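Local coordinates for protein pyridine synthase TbtD (Thermobispora bispora, PDB 5WA4) that probably forms the pyridine core of the thiopeptide antibiotic thiomuracin by a [4+2] aza-cycloaddition on a leader-bearing precursor peptide, at residues 138-141 against 142-146; 146-149 against 150-154; 316-319 against 320-324. One frame throughout, in Å; residues are numbered along the deposited sequence.

Contact 1: residues 138-141 against 142-146; sequences VLLA and DFYAD
Leu140 and Tyr144, one helical turn apart on helix 135-159, lie side by side and point the same way. The touch is made by the branch carbon of the leucine: CG of Leu140 comes to 3.9 Å from CE2 of Tyr144. The tyrosine CG stands anti to its own carbonyl carbon (chi1 -84°), which swings the ring back along the helix toward the preceding turn and lays it alongside the leucine. Phe143 takes the other common helical course, with CG anti to the backbone N (chi1 167°), and its ring leads off from the earlier turn toward Leu253 of helix 244-265 and Cys320 of helix 307-328. Asp142 occupies a more open side; its OD2 forms a weak, long ion pair with Arg259 of helix 244-265. Ala141 is buried, and its small CB leaves room for Tyr45 of strand 44-49 to approach, while the Tyr144 ring meets the Tyr45 ring with the planes at about 20°. Ordinary i to i+4 bonds underlie all this, from Tyr144 N to Leu140 O (2.8 Å) and from Ala145 N to Ala141 O (3.0 Å) among them. The chemistry is thus divided round the helix: Leu139, Phe143 and Tyr144 turn carbon to the buried sides, whereas the Asp142 carboxylate stays on a partly exposed side, where a distant arginine may offset its charge a little.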
# COMPACT_ATOMS: atom_id res chain seq x y z
N VAL E 138 25.00 -25.48 -4.89
CA VAL E 138 25.98 -26.30 -5.57
C VAL E 138 26.81 -25.40 -6.48
O VAL E 138 28.04 -25.50 -6.53
CB VAL E 138 25.28 -27.48 -6.34
CG1 VAL E 138 26.03 -27.87 -7.61
CG2 VAL E 138 25.12 -28.69 -5.43
N LEU E 139 26.14 -24.49 -7.18
CA LEU E 139 26.83 -23.53 -8.02
C LEU E 139 27.70 -22.57 -7.19
O LEU E 139 28.84 -22.24 -7.56
CB LEU E 139 25.80 -22.73 -8.82
CG LEU E 139 26.37 -21.85 -9.92
CD1 LEU E 139 27.02 -22.75 -10.93
CD2 LEU E 139 25.30 -20.94 -10.56
N LEU E 140 27.17 -22.14 -6.05
CA LEU E 140 27.86 -21.22 -5.15
C LEU E 140 29.16 -21.82 -4.63
O LEU E 140 30.23 -21.21 -4.73
CB LEU E 140 26.95 -20.84 -3.98
CG LEU E 140 27.07 -19.42 -3.45
CD1 LEU E 140 26.81 -18.42 -4.57
CD2 LEU E 140 26.07 -19.22 -2.32
N ALA E 141 29.04 -23.03 -4.08
CA ALA E 141 30.17 -23.81 -3.61
C ALA E 141 31.26 -23.94 -4.67
O ALA E 141 32.44 -23.73 -4.37
CB ALA E 141 29.70 -25.19 -3.15
N ASP E 142 30.89 -24.28 -5.90
CA ASP E 142 31.86 -24.37 -6.99
C ASP E 142 32.54 -23.03 -7.16
O ASP E 142 33.77 -22.95 -7.28
CB ASP E 142 31.21 -24.79 -8.31
CG ASP E 142 30.95 -26.29 -8.42
OD1 ASP E 142 31.12 -27.03 -7.41
OD2 ASP E 142 30.54 -26.73 -9.52
N PHE E 143 31.73 -21.98 -7.18
CA PHE E 143 32.27 -20.64 -7.35
C PHE E 143 33.28 -20.28 -6.25
O PHE E 143 34.32 -19.70 -6.54
CB PHE E 143 31.15 -19.58 -7.37
CG PHE E 143 31.67 -18.18 -7.22
CD1 PHE E 143 32.19 -17.51 -8.32
CD2 PHE E 143 31.69 -17.56 -5.97
CE1 PHE E 143 32.71 -16.22 -8.19
CE2 PHE E 143 32.19 -16.28 -5.82
CZ PHE E 143 32.71 -15.60 -6.94
N TYR E 144 32.97 -20.61 -5.01
CA TYR E 144 33.82 -20.21 -3.91
C TYR E 144 35.15 -20.93 -4.05
O TYR E 144 36.22 -20.31 -3.95
CB TYR E 144 33.15 -20.49 -2.55
CG TYR E 144 32.20 -19.38 -2.11
CD1 TYR E 144 32.57 -18.06 -2.22
CD2 TYR E 144 30.94 -19.66 -1.58
CE1 TYR E 144 31.72 -17.04 -1.82
CE2 TYR E 144 30.08 -18.63 -1.18
CZ TYR E 144 30.49 -17.32 -1.31
OH TYR E 144 29.67 -16.26 -0.93
N ALA E 145 35.08 -22.23 -4.33
CA ALA E 145 36.28 -23.04 -4.55
C ALA E 145 37.12 -22.50 -5.71
O ALA E 145 38.33 -22.35 -5.60
CB ALA E 145 35.88 -24.49 -4.80
N ASP E 146 36.49 -22.21 -6.83
CA ASP E 146 37.24 -21.81 -7.99
C ASP E 146 37.92 -20.46 -7.78
O ASP E 146 38.93 -20.16 -8.44
CB ASP E 146 36.33 -21.79 -9.23
CG ASP E 146 35.74 -23.15 -9.54
OD1 ASP E 146 36.33 -24.17 -9.11
OD2 ASP E 146 34.69 -23.21 -10.22

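Contact 2: residues 146-149 against 150-154; sequences DTTP and SVYHA
The backbone of helix 135-159 kinks at Pro149, whose ring nitrogen has no hydrogen to give to the turn before, and the next bonds are uneven: Thr147 O receives weak bonds from Ser150 N (2.8 Å) and Val151 N (3.1 Å). Thr148 O accepts from both Val151 N (2.9 Å) and Tyr152 N (3.2 Å), the latter nearly in line with the carbonyl bond and the former from well above its plane. The same oxygen lies over one face of the Tyr152 ring, displaced toward its rim.

Thr148 and Tyr152 run side by side in the same direction. The methyl CG2 of Thr148, anti to the backbone N, is the atom that touches, 3.3 Å from CE2 of Tyr152 and also close to CZ and OH. This conformation (chi1 -70°) sends the other branch, OG1, back to the preceding turn, where it hydrogen-bonds to Tyr144 O and to NH2 of Arg327. Threonine suits the place because one branch is apolar enough to lie against an aromatic ring and the other can turn back to the Tyr144 carbonyl. Thr147 OG1, by a different torsion, reaches the carbonyl oxygens of Phe143 and Tyr144.

Around the kink, Phe46 of strand 44-49 packs on Thr148, Val151 and Tyr152. Helix 22-35 meets Tyr152 through Ile26, Leu27 and Phe34 and supplies Arg31 for a cation-pi contact, while helix 244-265 brings Trp249 against Thr147 and Ser150. Helix 307-328 lays His324 against Ser150 and Val151, and its Arg327 against Val151.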
# COMPACT_ATOMS: atom_id res chain seq x y z
N ASP E 146 36.49 -22.21 -6.83
CA ASP E 146 37.24 -21.81 -7.99
C ASP E 146 37.92 -20.46 -7.78
O ASP E 146 38.93 -20.16 -8.44
CB ASP E 146 36.33 -21.79 -9.23
CG ASP E 146 35.74 -23.15 -9.54
OD1 ASP E 146 36.33 -24.17 -9.11
OD2 ASP E 146 34.69 -23.21 -10.22
N THR E 147 37.39 -19.64 -6.87
CA THR E 147 37.89 -18.28 -6.66
C THR E 147 38.82 -18.13 -5.44
O THR E 147 39.32 -17.03 -5.16
CB THR E 147 36.74 -17.26 -6.50
OG1 THR E 147 35.74 -17.78 -5.62
CG2 THR E 147 36.11 -16.97 -7.84
N THR E 148 39.08 -19.22 -4.73
CA THR E 148 39.99 -19.16 -3.59
C THR E 148 41.41 -18.61 -3.87
O THR E 148 41.92 -17.80 -3.08
CB THR E 148 40.11 -20.53 -2.99
OG1 THR E 148 38.87 -20.84 -2.35
CG2 THR E 148 41.21 -20.54 -1.97
N PRO E 149 42.06 -19.02 -4.98
CA PRO E 149 43.35 -18.35 -5.24
C PRO E 149 43.19 -16.87 -5.57
O PRO E 149 44.18 -16.14 -5.53
CB PRO E 149 43.92 -19.12 -6.45
CG PRO E 149 42.77 -19.85 -7.05
CD PRO E 149 41.84 -20.15 -5.90
N SER E 150 41.98 -16.44 -5.90
CA SER E 150 41.76 -15.02 -6.12
C SER E 150 41.65 -14.30 -4.77
O SER E 150 41.85 -13.07 -4.68
CB SER E 150 40.51 -14.77 -6.96
OG SER E 150 40.83 -14.77 -8.34
N VAL E 151 41.32 -15.07 -3.74
CA VAL E 151 41.26 -14.53 -2.40
C VAL E 151 42.68 -14.23 -1.91
O VAL E 151 43.00 -13.07 -1.62
CB VAL E 151 40.56 -15.47 -1.44
CG1 VAL E 151 40.61 -14.92 -0.04
CG2 VAL E 151 39.12 -15.62 -1.87
N TYR E 152 43.52 -15.26 -1.86
CA TYR E 152 44.91 -15.15 -1.42
C TYR E 152 45.67 -14.00 -2.09
O TYR E 152 46.25 -13.13 -1.42
CB TYR E 152 45.65 -16.44 -1.68
CG TYR E 152 45.03 -17.65 -1.03
CD1 TYR E 152 44.57 -17.59 0.27
CD2 TYR E 152 44.91 -18.86 -1.71
CE1 TYR E 152 44.00 -18.69 0.88
CE2 TYR E 152 44.35 -19.98 -1.11
CZ TYR E 152 43.89 -19.88 0.19
OH TYR E 152 43.33 -20.96 0.81
N HIS E 153 45.63 -14.00 -3.42
CA HIS E 153 46.20 -12.93 -4.23
C HIS E 153 45.75 -11.56 -3.74
O HIS E 153 46.57 -10.67 -3.53
CB HIS E 153 45.82 -13.12 -5.70
CG HIS E 153 46.56 -12.23 -6.65
ND1 HIS E 153 46.12 -10.97 -6.99
CD2 HIS E 153 47.69 -12.44 -7.37
CE1 HIS E 153 46.95 -10.44 -7.87
NE2 HIS E 153 47.92 -11.31 -8.11
N ALA E 154 44.44 -11.40 -3.53
CA ALA E 154 43.89 -10.14 -3.05
C ALA E 154 44.35 -9.83 -1.61
O ALA E 154 44.68 -8.68 -1.29
CB ALA E 154 42.39 -10.16 -3.12

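Contact 3: residues 316-319 against 320-324; sequences LVIN and CTYLH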
# COMPACT_ATOMS: atom_id res chain seq x y z
N LEU E 316 23.51 -13.03 -11.43
CA LEU E 316 24.05 -14.03 -10.51
C LEU E 316 25.56 -13.83 -10.35
O LEU E 316 26.15 -14.09 -9.29
CB LEU E 316 23.74 -15.45 -10.98
CG LEU E 316 24.21 -16.52 -10.00
CD1 LEU E 316 23.10 -17.50 -9.63
CD2 LEU E 316 25.39 -17.26 -10.57
N VAL E 317 26.18 -13.36 -11.43
CA VAL E 317 27.61 -13.37 -11.51
C VAL E 317 28.16 -12.05 -10.88
O VAL E 317 29.12 -12.08 -10.10
CB VAL E 317 28.05 -13.63 -12.99
CG1 VAL E 317 28.18 -12.37 -13.81
CG2 VAL E 317 29.26 -14.48 -13.03
N ILE E 318 27.50 -10.92 -11.13
CA ILE E 318 27.83 -9.72 -10.38
C ILE E 318 27.55 -9.95 -8.89
O ILE E 318 28.25 -9.42 -8.03
CB ILE E 318 27.07 -8.47 -10.89
CG1 ILE E 318 27.69 -7.19 -10.32
CG2 ILE E 318 25.64 -8.49 -10.46
CD1 ILE E 318 28.87 -6.67 -11.15
N ASN E 319 26.54 -10.75 -8.56
CA ASN E 319 26.27 -11.00 -7.15
C ASN E 319 27.32 -11.89 -6.52
O ASN E 319 27.66 -11.73 -5.35
CB ASN E 319 24.89 -11.60 -6.96
CG ASN E 319 23.90 -10.56 -6.50
OD1 ASN E 319 23.25 -9.90 -7.32
ND2 ASN E 319 23.81 -10.37 -5.19
N CYS E 320 27.84 -12.81 -7.31
CA CYS E 320 28.92 -13.66 -6.84
C CYS E 320 30.17 -12.78 -6.58
O CYS E 320 30.93 -13.01 -5.64
CB CYS E 320 29.19 -14.77 -7.87
SG CYS E 320 28.05 -16.23 -7.72
N THR E 321 30.38 -11.76 -7.41
CA THR E 321 31.49 -10.85 -7.19
C THR E 321 31.35 -10.17 -5.83
O THR E 321 32.30 -10.17 -5.02
CB THR E 321 31.58 -9.80 -8.28
OG1 THR E 321 31.94 -10.42 -9.51
CG2 THR E 321 32.64 -8.76 -7.92
N TYR E 322 30.17 -9.59 -5.58
CA TYR E 322 29.93 -8.93 -4.30
C TYR E 322 30.21 -9.93 -3.19
O TYR E 322 30.80 -9.56 -2.19
CB TYR E 322 28.50 -8.40 -4.20
CG TYR E 322 28.15 -7.31 -5.20
CD1 TYR E 322 29.14 -6.53 -5.80
CD2 TYR E 322 26.82 -7.06 -5.54
CE1 TYR E 322 28.81 -5.53 -6.72
CE2 TYR E 322 26.48 -6.07 -6.43
CZ TYR E 322 27.46 -5.31 -7.02
OH TYR E 322 27.11 -4.33 -7.95
N LEU E 323 29.82 -11.19 -3.36
CA LEU E 323 29.99 -12.18 -2.31
C LEU E 323 31.48 -12.50 -2.06
O LEU E 323 31.88 -12.86 -0.93
CB LEU E 323 29.21 -13.47 -2.64
CG LEU E 323 27.69 -13.58 -2.42
CD1 LEU E 323 27.22 -14.93 -2.91
CD2 LEU E 323 27.30 -13.44 -0.96
N HIS E 324 32.28 -12.35 -3.12
CA HIS E 324 33.74 -12.50 -3.05
C HIS E 324 34.32 -11.37 -2.21
O HIS E 324 35.05 -11.61 -1.26
CB HIS E 324 34.31 -12.47 -4.47
CG HIS E 324 35.81 -12.65 -4.56
ND1 HIS E 324 36.47 -13.73 -4.01
CD2 HIS E 324 36.75 -11.90 -5.19
CE1 HIS E 324 37.76 -13.63 -4.30
NE2 HIS E 324 37.96 -12.54 -5.02
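The hydroxyl OG1 of Thr321 has three polar partners, one of them weak. It accepts the N-H of Trp249 NE1 and shares a hydrogen bond with Thr175 OG1. Thr321 OG1 also lies 3.3 Å from Val317 O, one turn back, a weak bond at best, because the hydroxyl's one proton has another acceptor within reach. Val317 O takes the backbone N-H of Thr321 at 3.0 Å. With OG1 anti to the carbonyl carbon (chi1 -67°), the hydroxyl is brought near Val317 O, but Thr175 and Trp249 are its firmer partners. A buried position between helices suits threonine, since CG2 adds apolar surface while the bonds join helix 307-328 to helices 164-178 and 244-265.

Helix 307-328 runs through the helical part of this pyridine synthase, a member of the lantibiotic dehydratase C-terminal family, and its flanks meet different neighbours. On one flank Ile318 and Tyr322 cross obliquely. CG1 of Ile318 makes an off-centre CH-pi contact 4.3 Å from the centroid of the Tyr322 ring, and it approaches CZ at 3.8 Å. CG1 gets there by standing anti to the backbone N (chi1 -166°), which extends the isoleucine toward the outer end of the tyrosine. Nearer the backbone, Ile318 O sits over one face of the same ring, offset toward the rim, and also accepts Tyr322 N at 3.1 Å. Tyr322 further stacks with the ring of His194.

On another flank CD2 of Leu316 lies 4.0 Å from SG of Cys320, an apolar contact in which the slim thiol side chain fills a buried site with little bulk. Helix 135-159 covers this flank, Leu139 on Leu316 and Phe143 on Cys320, with Ala260 of helix 244-265 also against Leu316.

How the contacts relate
Contacts 1 and 2 are successive stretches of helix 135-159, sharing Asp146, with centres about 12 Å apart. Contact 3 belongs to helix 307-328, which packs against both; its centre is about 11 Å from that of contact 1 and about 14 Å from that of contact 2. Toward contact 1 it presents Leu323, whose CB lies 3.3 Å from Tyr144 OH, and Leu316, whose CD2 is 3.7 Å from Leu139 CD2. His324 reaches contact 2, its CE1 3.4 Å from Val151 CG2, and stacks on Trp249, the residue that also holds Thr321. No other protein chain of the assembly touches any of these segments.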